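Local coordinates for protein intramolecular trans-sialidase (Macrobdella decora, PDB 3SLI) that probably cleaves sialic acid from sialoglycoconjugates by an intramolecular trans-sialidase reaction, releasing it as 2,7-anhydro-Neu5Ac, at residues R67-Y72 and F141-D146; F247-D252 and T256-T261; L299-T304 and D494-N499; V409-N412 and N417-F420; T541-G546 and T609-Y614. All blocks are in the same frame, centred on the assembly; numbering follows the deposited sequence.

Contact 1: R67-Y72 and F141-D146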
# COMPACT_ATOMS: atom_id res chain seq x y z
N ARG A 67 -8.82 35.24 11.44
CA ARG A 67 -8.15 36.09 10.47
C ARG A 67 -6.64 35.81 10.53
O ARG A 67 -5.92 36.40 11.34
CB ARG A 67 -8.42 37.56 10.78
CG ARG A 67 -9.89 37.94 10.74
CD ARG A 67 -10.07 39.42 11.02
NE ARG A 67 -11.47 39.77 11.24
CZ ARG A 67 -12.37 39.97 10.28
NH1 ARG A 67 -12.03 39.86 9.00
NH2 ARG A 67 -13.62 40.26 10.60
N HIS A 68 -6.19 34.90 9.67
CA HIS A 68 -4.77 34.54 9.64
C HIS A 68 -4.45 33.59 8.50
O HIS A 68 -5.34 33.01 7.88
CB HIS A 68 -4.36 33.87 10.97
CG HIS A 68 -5.17 32.65 11.32
ND1 HIS A 68 -6.06 32.62 12.37
CD2 HIS A 68 -5.23 31.42 10.75
CE1 HIS A 68 -6.63 31.43 12.45
NE2 HIS A 68 -6.14 30.68 11.47
N PHE A 69 -3.15 33.44 8.25
CA PHE A 69 -2.64 32.51 7.26
C PHE A 69 -1.56 31.72 7.99
O PHE A 69 -0.79 32.30 8.75
CB PHE A 69 -1.98 33.23 6.07
CG PHE A 69 -1.02 32.36 5.30
CD1 PHE A 69 -1.50 31.40 4.40
CD2 PHE A 69 0.36 32.44 5.53
CE1 PHE A 69 -0.62 30.54 3.75
CE2 PHE A 69 1.24 31.58 4.88
CZ PHE A 69 0.75 30.63 3.99
N HIS A 70 -1.54 30.41 7.80
CA HIS A 70 -0.51 29.59 8.43
C HIS A 70 -0.22 28.31 7.67
O HIS A 70 -1.08 27.81 6.92
CB HIS A 70 -0.83 29.32 9.92
CG HIS A 70 -1.75 28.15 10.17
ND1 HIS A 70 -3.04 28.08 9.68
CD2 HIS A 70 -1.58 27.04 10.93
CE1 HIS A 70 -3.62 26.98 10.13
NE2 HIS A 70 -2.76 26.34 10.90
N ILE A 71 1.02 27.86 7.77
CA ILE A 71 1.47 26.60 7.16
C ILE A 71 1.68 25.75 8.40
O ILE A 71 2.38 26.17 9.32
CB ILE A 71 2.83 26.75 6.44
CG1 ILE A 71 2.74 27.80 5.32
CG2 ILE A 71 3.29 25.40 5.87
CD1 ILE A 71 4.09 28.11 4.68
N TYR A 72 1.09 24.55 8.44
CA TYR A 72 1.20 23.69 9.62
C TYR A 72 1.47 22.23 9.27
O TYR A 72 1.33 21.82 8.12
CB TYR A 72 -0.11 23.76 10.44
CG TYR A 72 -1.31 23.11 9.75
CD1 TYR A 72 -1.53 21.73 9.84
CD2 TYR A 72 -2.15 23.86 8.92
CE1 TYR A 72 -2.54 21.12 9.11
CE2 TYR A 72 -3.17 23.25 8.19
CZ TYR A 72 -3.36 21.87 8.29
OH TYR A 72 -4.33 21.26 7.55
N PHE A 141 -8.46 34.75 -6.26
CA PHE A 141 -7.20 34.55 -5.57
C PHE A 141 -7.05 35.50 -4.37
O PHE A 141 -7.33 36.70 -4.48
CB PHE A 141 -6.03 34.72 -6.54
CG PHE A 141 -4.68 34.44 -5.92
CD1 PHE A 141 -4.21 33.14 -5.82
CD2 PHE A 141 -3.90 35.48 -5.43
CE1 PHE A 141 -2.98 32.87 -5.23
CE2 PHE A 141 -2.66 35.22 -4.83
CZ PHE A 141 -2.20 33.91 -4.73
N LYS A 142 -6.61 34.95 -3.25
CA LYS A 142 -6.42 35.74 -2.03
C LYS A 142 -5.07 35.44 -1.38
O LYS A 142 -4.48 34.38 -1.61
CB LYS A 142 -7.51 35.39 -1.00
CG LYS A 142 -8.95 35.56 -1.46
CD LYS A 142 -9.31 37.01 -1.66
CE LYS A 142 -10.73 37.16 -2.17
NZ LYS A 142 -11.08 38.59 -2.36
N PHE A 143 -4.56 36.39 -0.61
CA PHE A 143 -3.33 36.17 0.13
C PHE A 143 -3.28 37.06 1.37
O PHE A 143 -4.31 37.62 1.77
CB PHE A 143 -2.06 36.26 -0.72
CG PHE A 143 -0.93 35.40 -0.18
CD1 PHE A 143 -1.17 34.06 0.17
CD2 PHE A 143 0.33 35.93 0.04
CE1 PHE A 143 -0.16 33.28 0.74
CE2 PHE A 143 1.35 35.15 0.61
CZ PHE A 143 1.11 33.83 0.96
N ILE A 144 -2.11 37.20 1.98
CA ILE A 144 -1.98 37.97 3.21
C ILE A 144 -2.53 39.40 3.12
O ILE A 144 -3.13 39.90 4.08
CB ILE A 144 -0.52 37.93 3.71
CG1 ILE A 144 -0.14 36.46 3.99
CG2 ILE A 144 -0.35 38.78 4.96
CD1 ILE A 144 1.31 36.24 4.38
N SER A 145 -2.41 40.02 1.95
CA SER A 145 -2.91 41.37 1.73
C SER A 145 -4.43 41.47 1.91
O SER A 145 -4.96 42.56 2.12
CB SER A 145 -2.53 41.85 0.33
OG SER A 145 -2.95 40.90 -0.65
N ASP A 146 -5.11 40.33 1.84
CA ASP A 146 -6.56 40.27 1.97
C ASP A 146 -7.08 39.99 3.38
O ASP A 146 -8.29 39.98 3.60
CB ASP A 146 -7.14 39.26 0.98
CG ASP A 146 -6.82 39.60 -0.46
OD1 ASP A 146 -7.26 40.66 -0.95
OD2 ASP A 146 -6.13 38.81 -1.11
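Phe69 reaches from strand 67-72 to two residues of the loop 141-146, Phe143 and Ile144. Its CB points toward that loop, and CG lies anti to the backbone N (chi1 159°), a torsion that carries the ring toward both partners. At CD2 the ring meets the end of Ile144, whose CD1 lies 4.1 Å from Phe69 CD2. Across the ring, Phe69 CE1 stands 4.1 Å from Phe143 CE1, which sits over one face, displaced toward the rim; both partners come from the same side of the ring plane. The two rings form an edge-to-face pair: Phe143 presents its edge, the centroids are 5.3 Å apart and the planes are inclined at 59°. Phe143 also carries Ile144 CG1 over one of its own faces. The loop is fixed by Asp146, whose OD2 accepts from Phe143 N (2.9 Å) on its anti lone pair, while Asp146 N returns a bond to Phe143 O. Leu83 and Leu115 also pack on Phe69, and Ala117 on Phe143, so the cluster lies between the two sheets of the concanavalin-like N-terminal domain. With three buried apolar side chains meeting, cohesion probably rests on dispersion, with some ring electrostatics in the edge-to-face pair, while the polar bonds shape the loop.

Contact 2: F247-D252 and T256-T261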
# COMPACT_ATOMS: atom_id res chain seq x y z
N PHE A 247 6.43 -5.59 -10.57
CA PHE A 247 7.57 -6.37 -10.10
C PHE A 247 8.88 -5.62 -10.38
O PHE A 247 8.99 -4.90 -11.39
CB PHE A 247 7.57 -7.71 -10.85
CG PHE A 247 8.75 -8.60 -10.56
CD1 PHE A 247 8.75 -9.46 -9.46
CD2 PHE A 247 9.86 -8.60 -11.41
CE1 PHE A 247 9.83 -10.31 -9.21
CE2 PHE A 247 10.94 -9.45 -11.17
CZ PHE A 247 10.93 -10.31 -10.07
N ALA A 248 9.86 -5.76 -9.49
CA ALA A 248 11.18 -5.12 -9.65
C ALA A 248 12.22 -5.92 -8.88
O ALA A 248 11.88 -6.63 -7.95
CB ALA A 248 11.16 -3.67 -9.15
N LYS A 249 13.48 -5.81 -9.28
CA LYS A 249 14.56 -6.52 -8.61
C LYS A 249 15.80 -5.66 -8.40
O LYS A 249 16.01 -4.65 -9.08
CB LYS A 249 14.92 -7.80 -9.37
CG LYS A 249 15.51 -7.56 -10.76
CD LYS A 249 15.86 -8.88 -11.43
CE LYS A 249 16.32 -8.65 -12.86
NZ LYS A 249 16.45 -9.92 -13.60
N SER A 250 16.62 -6.07 -7.44
CA SER A 250 17.84 -5.37 -7.11
C SER A 250 18.95 -6.40 -7.05
O SER A 250 18.82 -7.43 -6.39
CB SER A 250 17.72 -4.67 -5.75
OG SER A 250 18.99 -4.23 -5.29
N THR A 251 20.05 -6.12 -7.74
CA THR A 251 21.20 -7.01 -7.78
C THR A 251 22.37 -6.44 -6.98
O THR A 251 23.50 -6.92 -7.08
CB THR A 251 21.65 -7.28 -9.23
OG1 THR A 251 21.91 -6.04 -9.88
CG2 THR A 251 20.55 -8.03 -9.98
N ASP A 252 22.10 -5.41 -6.18
CA ASP A 252 23.12 -4.79 -5.36
C ASP A 252 22.70 -4.64 -3.89
O ASP A 252 22.94 -3.61 -3.27
CB ASP A 252 23.56 -3.44 -5.95
CG ASP A 252 22.43 -2.42 -6.05
OD1 ASP A 252 21.27 -2.72 -5.68
OD2 ASP A 252 22.71 -1.30 -6.51
N THR A 256 19.69 -0.21 -5.47
CA THR A 256 19.03 0.34 -6.65
C THR A 256 18.12 -0.75 -7.21
O THR A 256 18.40 -1.95 -7.06
CB THR A 256 20.04 0.83 -7.72
OG1 THR A 256 20.88 -0.24 -8.14
CG2 THR A 256 20.91 1.95 -7.14
N TRP A 257 17.03 -0.34 -7.85
CA TRP A 257 16.05 -1.27 -8.38
C TRP A 257 15.86 -1.08 -9.88
O TRP A 257 15.98 0.03 -10.39
CB TRP A 257 14.72 -1.08 -7.64
CG TRP A 257 14.85 -1.36 -6.16
CD1 TRP A 257 15.30 -0.51 -5.19
CD2 TRP A 257 14.59 -2.62 -5.50
NE1 TRP A 257 15.36 -1.16 -3.97
CE2 TRP A 257 14.93 -2.45 -4.14
CE3 TRP A 257 14.12 -3.86 -5.94
CZ2 TRP A 257 14.81 -3.50 -3.21
CZ3 TRP A 257 14.00 -4.90 -5.01
CH2 TRP A 257 14.35 -4.71 -3.66
N SER A 258 15.59 -2.19 -10.56
CA SER A 258 15.38 -2.19 -12.01
C SER A 258 14.09 -1.48 -12.39
O SER A 258 13.26 -1.18 -11.53
CB SER A 258 15.28 -3.64 -12.50
OG SER A 258 14.13 -4.28 -11.96
N GLU A 259 13.91 -1.26 -13.69
CA GLU A 259 12.67 -0.67 -14.19
C GLU A 259 11.60 -1.71 -13.86
O GLU A 259 11.81 -2.90 -14.10
CB GLU A 259 12.72 -0.54 -15.70
CG GLU A 259 12.78 0.87 -16.20
CD GLU A 259 12.83 0.92 -17.72
OE1 GLU A 259 12.59 -0.12 -18.38
OE2 GLU A 259 13.11 2.02 -18.24
N PRO A 260 10.46 -1.29 -13.28
CA PRO A 260 9.42 -2.26 -12.95
C PRO A 260 8.73 -2.87 -14.17
O PRO A 260 8.69 -2.26 -15.25
CB PRO A 260 8.44 -1.43 -12.11
CG PRO A 260 8.58 -0.06 -12.71
CD PRO A 260 10.07 0.07 -12.86
N THR A 261 8.25 -4.10 -14.00
CA THR A 261 7.51 -4.81 -15.03
C THR A 261 6.10 -5.10 -14.47
O THR A 261 5.83 -4.83 -13.29
CB THR A 261 8.23 -6.13 -15.45
OG1 THR A 261 8.60 -6.89 -14.29
CG2 THR A 261 9.46 -5.83 -16.28
O HOH W 1 11.49 -5.76 -13.37
O HOH W 2 20.24 -3.42 -8.81
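Asp252 grips Thr256 with both carboxylate oxygens. OD1 receives Thr256 N on its syn lone pair at 3.0 Å in a nearly straight bond (170°), and OD2 accepts a hydrogen bond from Thr256 OG1 at 2.7 Å, met from above the carboxylate plane. Beside this pair, Ser250 lays its CB over the face of the Trp257 six-membered ring, 3.6 Å from the centroid, a CH-pi contact only 8° off the ring normal. A chi1 of 168° swings the Ser250 hydroxyl to the side opposite its own backbone N, where OG lies 2.9 Å from Thr256 O and 2.8 Å from Asp252 OD1; its one proton could go to either. A water accepts from Thr251 N (2.9 Å) and donates to Thr256 O.

Further along, Lys249 O accepts from Ser258 N, and Lys249 N donates to Ser258 OG. At the end far from the turn, Phe247 and Thr261 form an antiparallel hydrogen-bonded pair, bonded in both directions.

In the next shell, Gly254 N donates to Ser250 OG, and Phe667 stacks edge-to-face with Trp257. The sequence Ser250-x-Asp252-x-Gly254-x-Thr256-Trp257 is an Asp box, the signature turn of sialidase propellers, here joining the third and fourth strands of a blade. Because the aspartate is held by two donors from one residue and a third group lies close to its OD1, the turn is braced internally, while its indole packs on Ser250 CB and, edge-to-face, on Phe667.

Contact 3: L299-T304 and D494-N499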
# COMPACT_ATOMS: atom_id res chain seq x y z
N LEU A 299 7.40 -16.27 -3.81
CA LEU A 299 7.96 -17.48 -3.21
C LEU A 299 9.11 -18.05 -4.04
O LEU A 299 9.08 -17.98 -5.27
CB LEU A 299 6.85 -18.54 -3.10
CG LEU A 299 7.23 -19.95 -2.62
CD1 LEU A 299 7.76 -19.91 -1.20
CD2 LEU A 299 6.01 -20.86 -2.72
N GLU A 300 10.12 -18.59 -3.36
CA GLU A 300 11.24 -19.22 -4.05
C GLU A 300 11.38 -20.70 -3.67
O GLU A 300 11.23 -21.08 -2.50
CB GLU A 300 12.57 -18.52 -3.73
CG GLU A 300 13.73 -19.09 -4.58
CD GLU A 300 15.12 -18.81 -4.02
OE1 GLU A 300 15.26 -18.19 -2.95
OE2 GLU A 300 16.10 -19.24 -4.67
N ASP A 301 11.61 -21.54 -4.66
CA ASP A 301 11.85 -22.96 -4.41
C ASP A 301 13.37 -23.02 -4.44
O ASP A 301 13.97 -23.01 -5.52
CB ASP A 301 11.26 -23.82 -5.52
CG ASP A 301 11.47 -25.31 -5.27
OD1 ASP A 301 12.51 -25.71 -4.70
OD2 ASP A 301 10.58 -26.10 -5.65
N LYS A 302 14.00 -23.03 -3.26
CA LYS A 302 15.46 -23.07 -3.18
C LYS A 302 16.12 -24.27 -3.84
O LYS A 302 17.30 -24.21 -4.19
CB LYS A 302 15.94 -22.92 -1.74
CG LYS A 302 15.62 -21.56 -1.15
CD LYS A 302 16.50 -21.25 0.05
CE LYS A 302 16.17 -19.89 0.61
NZ LYS A 302 14.76 -19.88 1.09
N LEU A 303 15.37 -25.36 -3.99
CA LEU A 303 15.91 -26.56 -4.62
C LEU A 303 16.07 -26.37 -6.13
O LEU A 303 17.08 -26.78 -6.70
CB LEU A 303 15.01 -27.76 -4.30
CG LEU A 303 15.22 -28.49 -2.94
CD1 LEU A 303 15.85 -27.58 -1.89
CD2 LEU A 303 13.90 -29.07 -2.43
N THR A 304 15.12 -25.70 -6.77
CA THR A 304 15.16 -25.49 -8.22
C THR A 304 15.52 -24.05 -8.61
O THR A 304 15.75 -23.76 -9.78
CB THR A 304 13.81 -25.82 -8.86
OG1 THR A 304 12.78 -25.01 -8.26
CG2 THR A 304 13.46 -27.28 -8.64
N ASP A 494 3.98 -30.51 -3.20
CA ASP A 494 5.09 -31.42 -2.92
C ASP A 494 5.88 -31.74 -4.19
O ASP A 494 6.84 -32.51 -4.15
CB ASP A 494 4.57 -32.72 -2.29
CG ASP A 494 4.17 -32.54 -0.84
OD1 ASP A 494 4.91 -31.86 -0.09
OD2 ASP A 494 3.12 -33.10 -0.45
N ASP A 495 5.44 -31.18 -5.32
CA ASP A 495 6.12 -31.40 -6.59
C ASP A 495 6.62 -30.10 -7.22
O ASP A 495 6.43 -29.84 -8.41
CB ASP A 495 5.24 -32.20 -7.57
CG ASP A 495 3.91 -31.53 -7.86
OD1 ASP A 495 3.64 -30.42 -7.37
OD2 ASP A 495 3.11 -32.15 -8.60
N HIS A 496 7.20 -29.25 -6.37
CA HIS A 496 7.80 -27.98 -6.80
C HIS A 496 6.90 -27.03 -7.58
O HIS A 496 7.35 -26.37 -8.53
CB HIS A 496 9.11 -28.25 -7.54
CG HIS A 496 10.02 -29.18 -6.80
ND1 HIS A 496 10.18 -30.50 -7.15
CD2 HIS A 496 10.75 -29.00 -5.67
CE1 HIS A 496 10.95 -31.10 -6.26
NE2 HIS A 496 11.31 -30.22 -5.36
N GLY A 497 5.64 -26.93 -7.17
CA GLY A 497 4.73 -26.02 -7.82
C GLY A 497 3.89 -26.52 -8.97
O GLY A 497 3.05 -25.78 -9.49
N ASP A 498 4.09 -27.77 -9.39
CA ASP A 498 3.31 -28.31 -10.49
C ASP A 498 1.86 -28.56 -10.08
O ASP A 498 0.95 -28.34 -10.88
CB ASP A 498 3.94 -29.59 -11.04
CG ASP A 498 5.28 -29.34 -11.74
OD1 ASP A 498 5.54 -28.19 -12.19
OD2 ASP A 498 6.08 -30.30 -11.85
N ASN A 499 1.64 -28.98 -8.83
CA ASN A 499 0.29 -29.25 -8.34
C ASN A 499 0.10 -28.76 -6.91
O ASN A 499 1.01 -28.87 -6.08
CB ASN A 499 -0.03 -30.75 -8.42
CG ASN A 499 -0.16 -31.23 -9.84
OD1 ASN A 499 -1.18 -30.99 -10.48
ND2 ASN A 499 0.88 -31.87 -10.36
O HOH W 3 10.44 -25.61 -9.15
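Asp301 and His496 make the tight part of this contact. Asp301 OD2 lies in the plane of the imidazole at its edge, 2.9 Å from His496 CD2 and 3.2 Å from His496 CB, with carboxylate and ring planes 34° apart. The separation from CD2 is very short for a carbon, and the ring as modelled may be turned over, which leaves the nature of this approach doubtful. The other oxygen, OD1, is used within its own segment: it accepts Leu303 N at 3.0 Å, an Asx turn, and more weakly Thr304 N. Leu476 and Gln466 also touch Asp301.

Segment 299-304 forms the turn between antiparallel strands 292-300 and 307-314, and it meets the turn between strands 488-493 and 501-504. There His496 stands on a type I' turn from Asp495 to Asp498, part of the Asp box Ser493-x-Asp495-x-Gly497-x-Asn499-Trp500 of the sialidase propeller. Asn499 fills the place usually held by threonine and gives Asp495 two bonds, from its N to OD1 and from ND2 to OD2 at 2.9 Å, the latter in the amide plane.

The solvent side is looser. Exposed Leu303 brings CD2 to the ring edge, 4.1 Å from His496 NE2, and Thr304 CG2 comes obliquely no closer than 4.3 Å to His496 CG. Here a water links the segments, lying 2.6 Å from Thr304 OG1 and donating to His496 O at 3.2 Å.

Contact 4: V409-N412 and N417-F420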
# COMPACT_ATOMS: atom_id res chain seq x y z
N VAL A 409 -7.95 -4.65 -28.18
CA VAL A 409 -7.19 -5.53 -27.30
C VAL A 409 -7.79 -6.91 -27.46
O VAL A 409 -8.95 -7.06 -27.84
CB VAL A 409 -7.26 -5.10 -25.80
CG1 VAL A 409 -6.58 -3.75 -25.60
CG2 VAL A 409 -8.71 -5.05 -25.32
N ASN A 410 -6.98 -7.93 -27.20
CA ASN A 410 -7.46 -9.30 -27.31
C ASN A 410 -8.57 -9.57 -26.31
O ASN A 410 -8.48 -9.18 -25.14
CB ASN A 410 -6.31 -10.29 -27.11
CG ASN A 410 -5.33 -10.29 -28.27
OD1 ASN A 410 -4.13 -10.50 -28.07
ND2 ASN A 410 -5.82 -10.09 -29.48
N MET A 411 -9.64 -10.18 -26.80
CA MET A 411 -10.80 -10.52 -25.98
C MET A 411 -10.41 -11.64 -25.02
O MET A 411 -10.02 -12.72 -25.44
CB MET A 411 -11.94 -10.99 -26.88
CG MET A 411 -13.22 -11.29 -26.14
SD MET A 411 -14.50 -11.80 -27.28
CE MET A 411 -15.05 -10.21 -27.94
N ASN A 412 -10.52 -11.37 -23.72
CA ASN A 412 -10.17 -12.33 -22.68
C ASN A 412 -11.44 -12.77 -21.94
O ASN A 412 -12.37 -11.98 -21.79
CB ASN A 412 -9.18 -11.66 -21.73
CG ASN A 412 -8.65 -12.60 -20.68
OD1 ASN A 412 -9.34 -12.92 -19.72
ND2 ASN A 412 -7.41 -13.03 -20.85
N ASN A 417 -16.93 -7.43 -21.91
CA ASN A 417 -17.52 -7.51 -23.25
C ASN A 417 -17.11 -8.75 -24.02
O ASN A 417 -17.25 -8.79 -25.24
CB ASN A 417 -17.21 -6.25 -24.07
CG ASN A 417 -17.92 -5.01 -23.55
OD1 ASN A 417 -17.43 -3.89 -23.73
ND2 ASN A 417 -19.06 -5.19 -22.90
N SER A 418 -16.60 -9.76 -23.32
CA SER A 418 -16.19 -10.99 -23.98
C SER A 418 -17.44 -11.78 -24.39
O SER A 418 -18.49 -11.68 -23.76
CB SER A 418 -15.33 -11.84 -23.05
OG SER A 418 -14.86 -13.00 -23.71
N VAL A 419 -17.31 -12.57 -25.46
CA VAL A 419 -18.42 -13.38 -25.94
C VAL A 419 -18.62 -14.60 -25.04
O VAL A 419 -19.71 -15.17 -25.01
CB VAL A 419 -18.22 -13.82 -27.42
CG1 VAL A 419 -18.21 -12.60 -28.33
CG2 VAL A 419 -16.93 -14.63 -27.58
N PHE A 420 -17.56 -15.00 -24.35
CA PHE A 420 -17.57 -16.13 -23.41
C PHE A 420 -17.06 -15.57 -22.09
O PHE A 420 -15.88 -15.19 -21.99
CB PHE A 420 -16.64 -17.25 -23.88
CG PHE A 420 -17.30 -18.28 -24.74
CD1 PHE A 420 -18.26 -19.13 -24.21
CD2 PHE A 420 -16.93 -18.43 -26.07
CE1 PHE A 420 -18.84 -20.12 -24.99
CE2 PHE A 420 -17.51 -19.42 -26.86
CZ PHE A 420 -18.47 -20.27 -26.32
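Met411 lies against Ser418 and Val419, and most of the contact is van der Waals packing along its chain. Its CG comes 3.4 Å from Ser418 OG. Farther out the sulfur meets Val419 CG2, with Met411 SD 3.7 Å away, and the chain then bends (chi3 -80°) so that CE lies 4.0 Å from Val419 CG1 and also touches Asn417 O. The methionine and valine side chains cross at about a right angle, and both branches of the valine touch the thioether end. Ser418 CB also closes on the backbone of the first segment, 3.2 Å from Asn412 O.

Polar bonding across the contact is slight. Val419 N points its hydrogen at Met411 SD over 3.4 Å, with an angle of 159°, a weak bond to a poor acceptor. It is the one hydrogen bond found between the two segments.

Within the second segment, Ser418 OG donates to Phe420 O at 3.0 Å, approaching from well above the carbonyl plane. The bond ties the serine back to its own chain and fixes the hydroxyl beside Met411 CG. Beyond the segments, Asn412 is anchored by Phe414 N and by Asn378 OD1, Asn417 OD1 by Tyr391 OH, and Phe420 sits edge-to-face with Trp342, Phe371 and Tyr352.

This is core packing at the mouth of a short loop, where strand 407-410 leads into strand 420-422 within the irregular beta-stranded domain inserted between propeller strands 307-314 and 427-433.

Contact 5: T541-G546 and T609-Y614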
# COMPACT_ATOMS: atom_id res chain seq x y z
N THR A 541 -0.29 -23.57 15.08
CA THR A 541 0.88 -24.42 14.86
C THR A 541 0.54 -25.73 14.15
O THR A 541 -0.57 -26.26 14.30
CB THR A 541 1.58 -24.73 16.21
OG1 THR A 541 1.89 -23.51 16.88
CG2 THR A 541 2.88 -25.53 16.00
N SER A 542 1.47 -26.21 13.33
CA SER A 542 1.31 -27.46 12.59
C SER A 542 2.56 -28.30 12.78
O SER A 542 3.68 -27.80 12.64
CB SER A 542 1.13 -27.20 11.10
OG SER A 542 0.94 -28.41 10.38
N ILE A 543 2.36 -29.58 13.08
CA ILE A 543 3.45 -30.53 13.29
C ILE A 543 3.46 -31.53 12.14
O ILE A 543 4.25 -32.47 12.14
CB ILE A 543 3.27 -31.33 14.62
CG1 ILE A 543 2.92 -30.39 15.76
CG2 ILE A 543 4.57 -32.03 14.99
CD1 ILE A 543 3.95 -29.32 16.01
N ASP A 544 2.58 -31.35 11.16
CA ASP A 544 2.52 -32.26 10.02
C ASP A 544 2.67 -31.58 8.66
O ASP A 544 1.93 -31.88 7.71
CB ASP A 544 1.24 -33.12 10.08
CG ASP A 544 -0.04 -32.29 10.06
OD1 ASP A 544 0.02 -31.04 10.00
OD2 ASP A 544 -1.13 -32.91 10.09
N GLY A 545 3.61 -30.64 8.59
CA GLY A 545 3.87 -29.94 7.35
C GLY A 545 2.74 -29.09 6.82
O GLY A 545 2.65 -28.87 5.61
N GLY A 546 1.88 -28.60 7.71
CA GLY A 546 0.77 -27.76 7.29
C GLY A 546 -0.54 -28.45 6.90
O GLY A 546 -1.45 -27.80 6.39
N THR A 609 6.47 -31.70 23.72
CA THR A 609 6.51 -32.22 22.36
C THR A 609 5.24 -31.83 21.62
O THR A 609 4.28 -31.34 22.23
CB THR A 609 6.66 -33.75 22.35
OG1 THR A 609 5.54 -34.35 23.02
CG2 THR A 609 7.94 -34.16 23.06
N GLY A 610 5.24 -32.00 20.30
CA GLY A 610 4.07 -31.66 19.52
C GLY A 610 3.89 -30.16 19.39
O GLY A 610 4.86 -29.40 19.34
N ILE A 611 2.64 -29.72 19.38
CA ILE A 611 2.31 -28.31 19.23
C ILE A 611 2.80 -27.39 20.36
O ILE A 611 2.96 -26.19 20.15
CB ILE A 611 0.81 -28.14 19.00
CG1 ILE A 611 0.40 -28.91 17.75
CG2 ILE A 611 0.47 -26.67 18.79
CD1 ILE A 611 -1.09 -29.01 17.54
N ASP A 612 3.09 -27.95 21.53
CA ASP A 612 3.56 -27.14 22.65
C ASP A 612 5.08 -27.16 22.77
O ASP A 612 5.63 -26.63 23.74
CB ASP A 612 2.93 -27.62 23.96
CG ASP A 612 1.42 -27.47 23.97
OD1 ASP A 612 0.93 -26.32 23.90
OD2 ASP A 612 0.73 -28.51 24.04
N LYS A 613 5.76 -27.73 21.78
CA LYS A 613 7.22 -27.83 21.81
C LYS A 613 7.94 -26.48 21.89
O LYS A 613 8.87 -26.33 22.68
CB LYS A 613 7.73 -28.61 20.60
CG LYS A 613 9.24 -28.80 20.56
CD LYS A 613 9.62 -29.83 19.50
CE LYS A 613 11.12 -29.97 19.33
NZ LYS A 613 11.81 -30.42 20.57
N TYR A 614 7.50 -25.51 21.10
CA TYR A 614 8.14 -24.21 21.07
C TYR A 614 7.33 -23.04 21.62
O TYR A 614 6.10 -23.00 21.50
CB TYR A 614 8.61 -23.87 19.65
CG TYR A 614 9.58 -24.86 19.05
CD1 TYR A 614 10.93 -24.86 19.42
CD2 TYR A 614 9.16 -25.78 18.09
CE1 TYR A 614 11.83 -25.75 18.85
CE2 TYR A 614 10.05 -26.67 17.51
CZ TYR A 614 11.38 -26.65 17.89
OH TYR A 614 12.27 -27.51 17.28
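Ile611 lays its CG2 against Thr541, 3.4 Å from CB of that threonine, tighter than ordinary carbon packing, and 3.9 Å from Thr541 CG2. The two side chains run past each other in opposite directions. They join two successive four-stranded sheets of the sialidase propeller: segment 541-546 leads from strand 538-542 into the Asp box Ser542-x-Asp544-x-Gly546-x-Thr548-Trp549, and segment 609-614 belongs to the loop before strand 614-623.

The branches of Ile611 share the work. CG2 covers Thr541, while CG1 crosses Ile543 obliquely, with Ile611 CG1 3.5 Å from Ile543 CG1. Thr541 keeps its OG1 for Lys527. Ile543 and Ile611 are both exposed, so this apolar pair lies at the surface.

Each side is stiffened by bonds of its own. Ser542 OG accepts Gly546 N at 2.8 Å and Asp544 N more weakly, folding the box turn; Asp544 OD2 is paired with Thr548 OG1. In the other segment, Lys613 N bonds to Gly610 O at 3.1 Å, drawing the chain round Ile611. The same carbonyl is met by the tip of Ile543, whose CD1 lies 3.5 Å from Gly610 O.

Following the chain from the N terminus, contact 1 closes a loop of 68 residues within the lectin-like domain and is complete before the propeller begins. Contact 2 follows as a tight hairpin between two strands of one propeller sheet. Contact 3 then opens and spans 189 residues, bringing the turn after strand 292-300 to the turn before strand 501-504; contact 4, a short loop closure in the inserted domain, falls wholly within that span. Contact 5 comes last, tying two successive sheets together. No contacts cross. Contacts 3 and 5 are close neighbours, about 7 Å between nearest atoms, whereas contacts 1 and 5 have centres about 64 Å apart.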